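Local structure of thermostable carboxypeptidase 1 (Pyrococcus furiosus, 1KA2) at residues Gln221-Pro226 / His269-Ala274; Thr263-Val268 / Phe304-Ile309. The protein removes amino acids one at a time from the C-terminus of peptides with broad specificity, as a homodimeric, cobalt-dependent metallocarboxypeptidase of the M32 family. All blocks are in the same frame, centred on the assembly; numbering follows the deposited sequence.

Interaction 1 of 2, residues Gln221-Pro226 / His269-Ala274. With MG (magnesium ion), chain B.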
loop_
_atom_site.group_PDB
_atom_site.type_symbol
_atom_site.label_atom_id
_atom_site.label_comp_id
_atom_site.label_asym_id
_atom_site.label_seq_id
_atom_site.Cartn_x
_atom_site.Cartn_y
_atom_site.Cartn_z
ATOM N N GLN A 221 18.325 -14.944 2.009
ATOM C CA GLN A 221 19.578 -14.219 2.235
ATOM C C GLN A 221 20.708 -14.950 1.502
ATOM O O GLN A 221 21.666 -14.327 1.037
ATOM C CB GLN A 221 19.893 -14.133 3.727
ATOM C CG GLN A 221 18.701 -13.700 4.565
ATOM C CD GLN A 221 19.039 -13.514 6.044
ATOM O OE1 GLN A 221 19.152 -12.387 6.514
ATOM N NE2 GLN A 221 19.208 -14.607 6.774
ATOM N N LYS A 222 20.589 -16.269 1.383
ATOM C CA LYS A 222 21.600 -17.034 0.673
ATOM C C LYS A 222 21.550 -16.694 -0.805
ATOM O O LYS A 222 22.571 -16.740 -1.490
ATOM C CB LYS A 222 21.394 -18.533 0.887
ATOM C CG LYS A 222 21.913 -19.007 2.226
ATOM C CD LYS A 222 23.389 -18.662 2.375
ATOM C CE LYS A 222 23.867 -18.908 3.794
ATOM N NZ LYS A 222 25.294 -18.513 3.968
ATOM N N PHE A 223 20.357 -16.352 -1.286
ATOM C CA PHE A 223 20.163 -15.971 -2.688
ATOM C C PHE A 223 20.565 -14.512 -2.908
ATOM O O PHE A 223 20.689 -14.059 -4.050
ATOM C CB PHE A 223 18.691 -16.115 -3.106
ATOM C CG PHE A 223 18.232 -17.540 -3.312
ATOM C CD1 PHE A 223 19.140 -18.595 -3.361
ATOM C CD2 PHE A 223 16.875 -17.816 -3.506
ATOM C CE1 PHE A 223 18.706 -19.896 -3.601
ATOM C CE2 PHE A 223 16.430 -19.116 -3.749
ATOM C CZ PHE A 223 17.345 -20.156 -3.797
ATOM N N GLY A 224 20.745 -13.771 -1.821
ATOM C CA GLY A 224 21.100 -12.370 -1.961
ATOM C C GLY A 224 19.879 -11.490 -2.195
ATOM O O GLY A 224 19.993 -10.376 -2.716
ATOM N N PHE A 225 18.705 -11.998 -1.821
ATOM C CA PHE A 225 17.452 -11.256 -1.959
ATOM C C PHE A 225 17.653 -10.014 -1.080
ATOM O O PHE A 225 17.853 -10.126 0.128
ATOM C CB PHE A 225 16.290 -12.124 -1.462
ATOM C CG PHE A 225 14.927 -11.602 -1.836
ATOM C CD1 PHE A 225 14.641 -11.252 -3.149
ATOM C CD2 PHE A 225 13.923 -11.506 -0.885
ATOM C CE1 PHE A 225 13.372 -10.815 -3.517
ATOM C CE2 PHE A 225 12.647 -11.071 -1.239
ATOM C CZ PHE A 225 12.373 -10.726 -2.566
ATOM N N PRO A 226 17.612 -8.816 -1.684
ATOM C CA PRO A 226 17.808 -7.537 -0.984
ATOM C C PRO A 226 16.684 -7.031 -0.069
ATOM O O PRO A 226 16.065 -6.001 -0.350
ATOM C CB PRO A 226 18.117 -6.579 -2.132
ATOM C CG PRO A 226 17.192 -7.070 -3.197
ATOM C CD PRO A 226 17.332 -8.588 -3.116
ATOM N N HIS A 269 10.277 -20.104 -5.997
ATOM C CA HIS A 269 9.556 -19.851 -7.253
ATOM C C HIS A 269 9.367 -18.343 -7.393
ATOM O O HIS A 269 9.809 -17.741 -8.369
ATOM C CB HIS A 269 8.181 -20.537 -7.228
ATOM C CG HIS A 269 7.371 -20.329 -8.475
ATOM N ND1 HIS A 269 7.505 -21.126 -9.592
ATOM C CD2 HIS A 269 6.399 -19.430 -8.769
ATOM C CE1 HIS A 269 6.647 -20.732 -10.517
ATOM N NE2 HIS A 269 5.963 -19.704 -10.044
ATOM N N GLU A 270 8.719 -17.725 -6.407
ATOM C CA GLU A 270 8.499 -16.287 -6.468
ATOM C C GLU A 270 9.813 -15.510 -6.526
ATOM O O GLU A 270 9.892 -14.482 -7.181
ATOM C CB GLU A 270 7.650 -15.812 -5.281
ATOM C CG GLU A 270 6.216 -16.392 -5.234
ATOM C CD GLU A 270 5.493 -16.384 -6.589
ATOM O OE1 GLU A 270 5.504 -15.349 -7.292
ATOM O OE2 GLU A 270 4.900 -17.423 -6.935
ATOM N N PHE A 271 10.851 -15.990 -5.844
ATOM C CA PHE A 271 12.135 -15.291 -5.899
ATOM C C PHE A 271 12.579 -15.180 -7.358
ATOM O O PHE A 271 13.123 -14.147 -7.783
ATOM C CB PHE A 271 13.207 -16.052 -5.105
ATOM C CG PHE A 271 14.611 -15.591 -5.398
ATOM C CD1 PHE A 271 15.114 -14.430 -4.818
ATOM C CD2 PHE A 271 15.405 -16.285 -6.311
ATOM C CE1 PHE A 271 16.388 -13.958 -5.147
ATOM C CE2 PHE A 271 16.680 -15.824 -6.649
ATOM C CZ PHE A 271 17.173 -14.653 -6.064
ATOM N N GLY A 272 12.350 -16.249 -8.119
ATOM C CA GLY A 272 12.740 -16.261 -9.521
ATOM C C GLY A 272 12.070 -15.161 -10.316
ATOM O O GLY A 272 12.674 -14.567 -11.214
ATOM N N HIS A 273 10.806 -14.901 -9.997
ATOM C CA HIS A 273 10.058 -13.845 -10.657
ATOM C C HIS A 273 10.660 -12.501 -10.277
ATOM O O HIS A 273 10.886 -11.638 -11.128
ATOM C CB HIS A 273 8.593 -13.842 -10.200
ATOM C CG HIS A 273 7.751 -14.915 -10.811
ATOM N ND1 HIS A 273 7.530 -15.008 -12.168
ATOM C CD2 HIS A 273 7.026 -15.907 -10.243
ATOM C CE1 HIS A 273 6.707 -16.010 -12.411
ATOM N NE2 HIS A 273 6.387 -16.570 -11.259
ATOM N N ALA A 274 10.911 -12.344 -8.981
ATOM C CA ALA A 274 11.442 -11.100 -8.421
ATOM C C ALA A 274 12.819 -10.691 -8.937
ATOM O O ALA A 274 13.009 -9.545 -9.358
ATOM C CB ALA A 274 11.459 -11.197 -6.894
HETATM MG MG MG B . 4.852 -17.957 -11.100
HETATM O O HOH W 1 3.871 -17.194 -9.291
HETATM O O HOH W 2 3.254 -16.869 -12.074
HETATM O O HOH W 3 3.332 -19.582 -11.255
#
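Water 1 is gripped twice on the metal side of helix 261-278, bound to magnesium at 2.2 Å and donating to Glu270 OE2 at 2.6 Å, while the Phe271 side chain projects from the same helix to meet Phe223 and Phe225. His269 NE2 lies 2.3 Å from the ion and His273 NE2 2.1 Å; waters 2 and 3 and Glu299 complete the site. With CG anti to its backbone N (chi1 165°), Phe271 reaches between the two phenylalanines. Phe223 comes over one face of its ring: CB makes a CH-pi contact 4.0 Å from the Phe271 centroid, and CD2 sits 3.5 Å from Phe271 CD2, the planes inclined at 40°. Phe225 approaches the edge instead, CD1 3.6 Å from Phe271 CD1 with planes at 75°, and its CE1 rests on the Ala274 methyl. Gly224, the C-prime residue of a Schellman motif, ends helix 209-223 between these two phenylalanines. Trp305 packs edge-to-face with Phe271 and with Phe223. An alanine at Phe271 would strip the ring from the cluster and is likely to leave Phe223 and Phe225 facing a gap. The HEXXH helix thus has two chemistries: an oily side buried against the end of helix 209-223, and a polar side carrying metal, water and Glu270, the predicted proton donor/acceptor.

Interaction 2 of 2, residues Thr263-Val268 / Phe304-Ile309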
loop_
_atom_site.group_PDB
_atom_site.type_symbol
_atom_site.label_atom_id
_atom_site.label_comp_id
_atom_site.label_asym_id
_atom_site.label_seq_id
_atom_site.Cartn_x
_atom_site.Cartn_y
_atom_site.Cartn_z
ATOM N N THR A 263 6.010 -24.209 1.147
ATOM C CA THR A 263 6.415 -22.845 1.402
ATOM C C THR A 263 7.817 -22.573 0.883
ATOM O O THR A 263 8.097 -21.485 0.385
ATOM C CB THR A 263 6.323 -22.502 2.912
ATOM O OG1 THR A 263 6.556 -21.101 3.084
ATOM C CG2 THR A 263 7.346 -23.298 3.727
ATOM N N ILE A 264 8.692 -23.567 0.970
ATOM C CA ILE A 264 10.063 -23.391 0.494
ATOM C C ILE A 264 10.146 -23.179 -1.016
ATOM O O ILE A 264 10.639 -22.151 -1.474
ATOM C CB ILE A 264 10.968 -24.606 0.851
ATOM C CG1 ILE A 264 11.259 -24.629 2.355
ATOM C CG2 ILE A 264 12.272 -24.546 0.036
ATOM C CD1 ILE A 264 12.225 -25.730 2.785
ATOM N N LEU A 265 9.678 -24.156 -1.789
ATOM C CA LEU A 265 9.757 -24.046 -3.245
ATOM C C LEU A 265 8.930 -22.891 -3.774
ATOM O O LEU A 265 9.268 -22.283 -4.788
ATOM C CB LEU A 265 9.328 -25.358 -3.900
ATOM C CG LEU A 265 10.360 -26.475 -3.700
ATOM C CD1 LEU A 265 9.781 -27.803 -4.139
ATOM C CD2 LEU A 265 11.625 -26.143 -4.466
ATOM N N SER A 266 7.838 -22.596 -3.080
ATOM C CA SER A 266 6.969 -21.497 -3.459
ATOM C C SER A 266 7.716 -20.171 -3.305
ATOM O O SER A 266 7.606 -19.285 -4.158
ATOM C CB SER A 266 5.725 -21.498 -2.577
ATOM O OG SER A 266 5.035 -20.288 -2.722
ATOM N N THR A 267 8.470 -20.033 -2.214
ATOM C CA THR A 267 9.229 -18.807 -1.975
ATOM C C THR A 267 10.315 -18.668 -3.057
ATOM O O THR A 267 10.528 -17.584 -3.623
ATOM C CB THR A 267 9.889 -18.820 -0.571
ATOM O OG1 THR A 267 8.882 -19.003 0.437
ATOM C CG2 THR A 267 10.598 -17.500 -0.303
ATOM N N VAL A 268 10.980 -19.787 -3.342
ATOM C CA VAL A 268 12.034 -19.840 -4.351
ATOM C C VAL A 268 11.423 -19.495 -5.706
ATOM O O VAL A 268 11.972 -18.687 -6.466
ATOM C CB VAL A 268 12.668 -21.244 -4.401
ATOM C CG1 VAL A 268 13.822 -21.276 -5.403
ATOM C CG2 VAL A 268 13.154 -21.632 -3.024
ATOM N N PHE A 304 12.989 -21.848 -13.185
ATOM C CA PHE A 304 14.425 -22.075 -13.192
ATOM C C PHE A 304 14.881 -22.219 -11.743
ATOM O O PHE A 304 15.523 -23.207 -11.379
ATOM C CB PHE A 304 15.176 -20.909 -13.839
ATOM C CG PHE A 304 16.663 -21.156 -13.979
ATOM C CD1 PHE A 304 17.162 -21.875 -15.063
ATOM C CD2 PHE A 304 17.552 -20.709 -13.007
ATOM C CE1 PHE A 304 18.526 -22.148 -15.177
ATOM C CE2 PHE A 304 18.926 -20.977 -13.112
ATOM C CZ PHE A 304 19.409 -21.696 -14.196
ATOM N N TRP A 305 14.540 -21.237 -10.908
ATOM C CA TRP A 305 14.944 -21.286 -9.510
ATOM C C TRP A 305 14.236 -22.369 -8.712
ATOM O O TRP A 305 14.850 -23.035 -7.866
ATOM C CB TRP A 305 14.735 -19.922 -8.841
ATOM C CG TRP A 305 15.712 -18.926 -9.351
ATOM C CD1 TRP A 305 15.628 -18.223 -10.508
ATOM C CD2 TRP A 305 17.003 -18.647 -8.805
ATOM N NE1 TRP A 305 16.788 -17.531 -10.728
ATOM C CE2 TRP A 305 17.652 -17.775 -9.695
ATOM C CE3 TRP A 305 17.681 -19.061 -7.648
ATOM C CZ2 TRP A 305 18.949 -17.304 -9.473
ATOM C CZ3 TRP A 305 18.979 -18.590 -7.430
ATOM C CH2 TRP A 305 19.592 -17.723 -8.341
ATOM N N GLU A 306 12.951 -22.558 -8.973
ATOM C CA GLU A 306 12.194 -23.566 -8.235
ATOM C C GLU A 306 12.595 -25.016 -8.518
ATOM O O GLU A 306 12.949 -25.755 -7.599
ATOM C CB GLU A 306 10.697 -23.423 -8.515
ATOM C CG GLU A 306 9.858 -24.443 -7.761
ATOM C CD GLU A 306 8.474 -24.580 -8.340
ATOM O OE1 GLU A 306 8.204 -23.905 -9.360
ATOM O OE2 GLU A 306 7.663 -25.359 -7.784
ATOM N N ASN A 307 12.526 -25.419 -9.786
ATOM C CA ASN A 307 12.821 -26.805 -10.172
ATOM C C ASN A 307 14.264 -27.114 -10.573
ATOM O O ASN A 307 14.830 -28.110 -10.132
ATOM C CB ASN A 307 11.878 -27.232 -11.302
ATOM C CG ASN A 307 10.410 -27.057 -10.935
ATOM O OD1 ASN A 307 10.002 -27.332 -9.804
ATOM N ND2 ASN A 307 9.610 -26.611 -11.893
ATOM N N ILE A 308 14.852 -26.274 -11.414
ATOM C CA ILE A 308 16.227 -26.493 -11.837
ATOM C C ILE A 308 17.184 -26.495 -10.647
ATOM O O ILE A 308 18.059 -27.347 -10.547
ATOM C CB ILE A 308 16.676 -25.406 -12.836
ATOM C CG1 ILE A 308 15.708 -25.366 -14.029
ATOM C CG2 ILE A 308 18.104 -25.675 -13.304
ATOM C CD1 ILE A 308 15.633 -26.671 -14.828
ATOM N N ILE A 309 16.997 -25.533 -9.744
ATOM C CA ILE A 309 17.838 -25.373 -8.556
ATOM C C ILE A 309 17.217 -25.902 -7.269
ATOM O O ILE A 309 17.838 -26.688 -6.545
ATOM C CB ILE A 309 18.193 -23.885 -8.333
ATOM C CG1 ILE A 309 19.012 -23.384 -9.515
ATOM C CG2 ILE A 309 18.944 -23.704 -7.022
ATOM C CD1 ILE A 309 19.550 -21.967 -9.374
#
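Val268 CG1 rests against the backbone of helix 295-309, 3.2 Å from Trp305 O, and also touches Trp305 CB at 3.8 Å. This methyl stands anti to the Val268 backbone N (chi1 -177°), which directs it at the neighbouring helix. One turn earlier, Leu265 crosses Glu306 at about a right angle. Its CD2 lies 3.4 Å from Glu306 O, and its CB meets the aliphatic part of the glutamate, 4.0 Å from Glu306 CG. That same CG comes 3.7 Å from Leu265 O, so methyl and methylene groups of each helix rest on backbone carbonyls of the other. The segment axes approach to 8.5 Å with their N-to-C directions 126° apart, a steeply inclined crossing.

Beyond this first shell, Trp305 turns its indole away from Val268. Phe304 and Ile309 of its own helix pack over one face of the indole, and Lys457 and Leu460 of helix 454-465 touch the Trp305 side chain. On helix 261-278, Thr267 OG1 bonds back to Thr263 O at 2.6 Å; the Thr267 N-H reaches the same oxygen from the opposite face of its carbonyl plane, so one acceptor is gripped twice. Glu306 runs extended past Leu265, with CG anti to its N (chi1 -180°), and brings its buried carboxylate to the metal-binding helix. There OE1 is shared between a salt bridge to Arg303 and a hydrogen bond with His269 ND1, while Arg311 adds a long, weak ion pair to OE2. Glu306 is therefore a second-shell residue: by engaging ND1 it helps fix the rotation of the His269 imidazole, whose NE2 is on the metal, and its negative charge would probably polarise that ring and strengthen its hold on the ion.

Overall arrangement
From the N terminus, helix 209-223 ends in the first segment of interaction 1. The chain then runs through the three-stranded sheet and enters helix 261-278, where 263-268 belongs to interaction 2 and 269-274, directly following, closes interaction 1 over 42 intervening residues. Helix 295-309 returns to close interaction 2 over 35. The segments alternate, so the two closures cross rather than nest, with helix 261-278 common to both. Their centres lie about 9 Å apart, and Val268 touches Phe223 where they meet. Together they bring the end of helix 209-223, the HEXXH helix and the Glu299-bearing helix into one buried unit behind the metal.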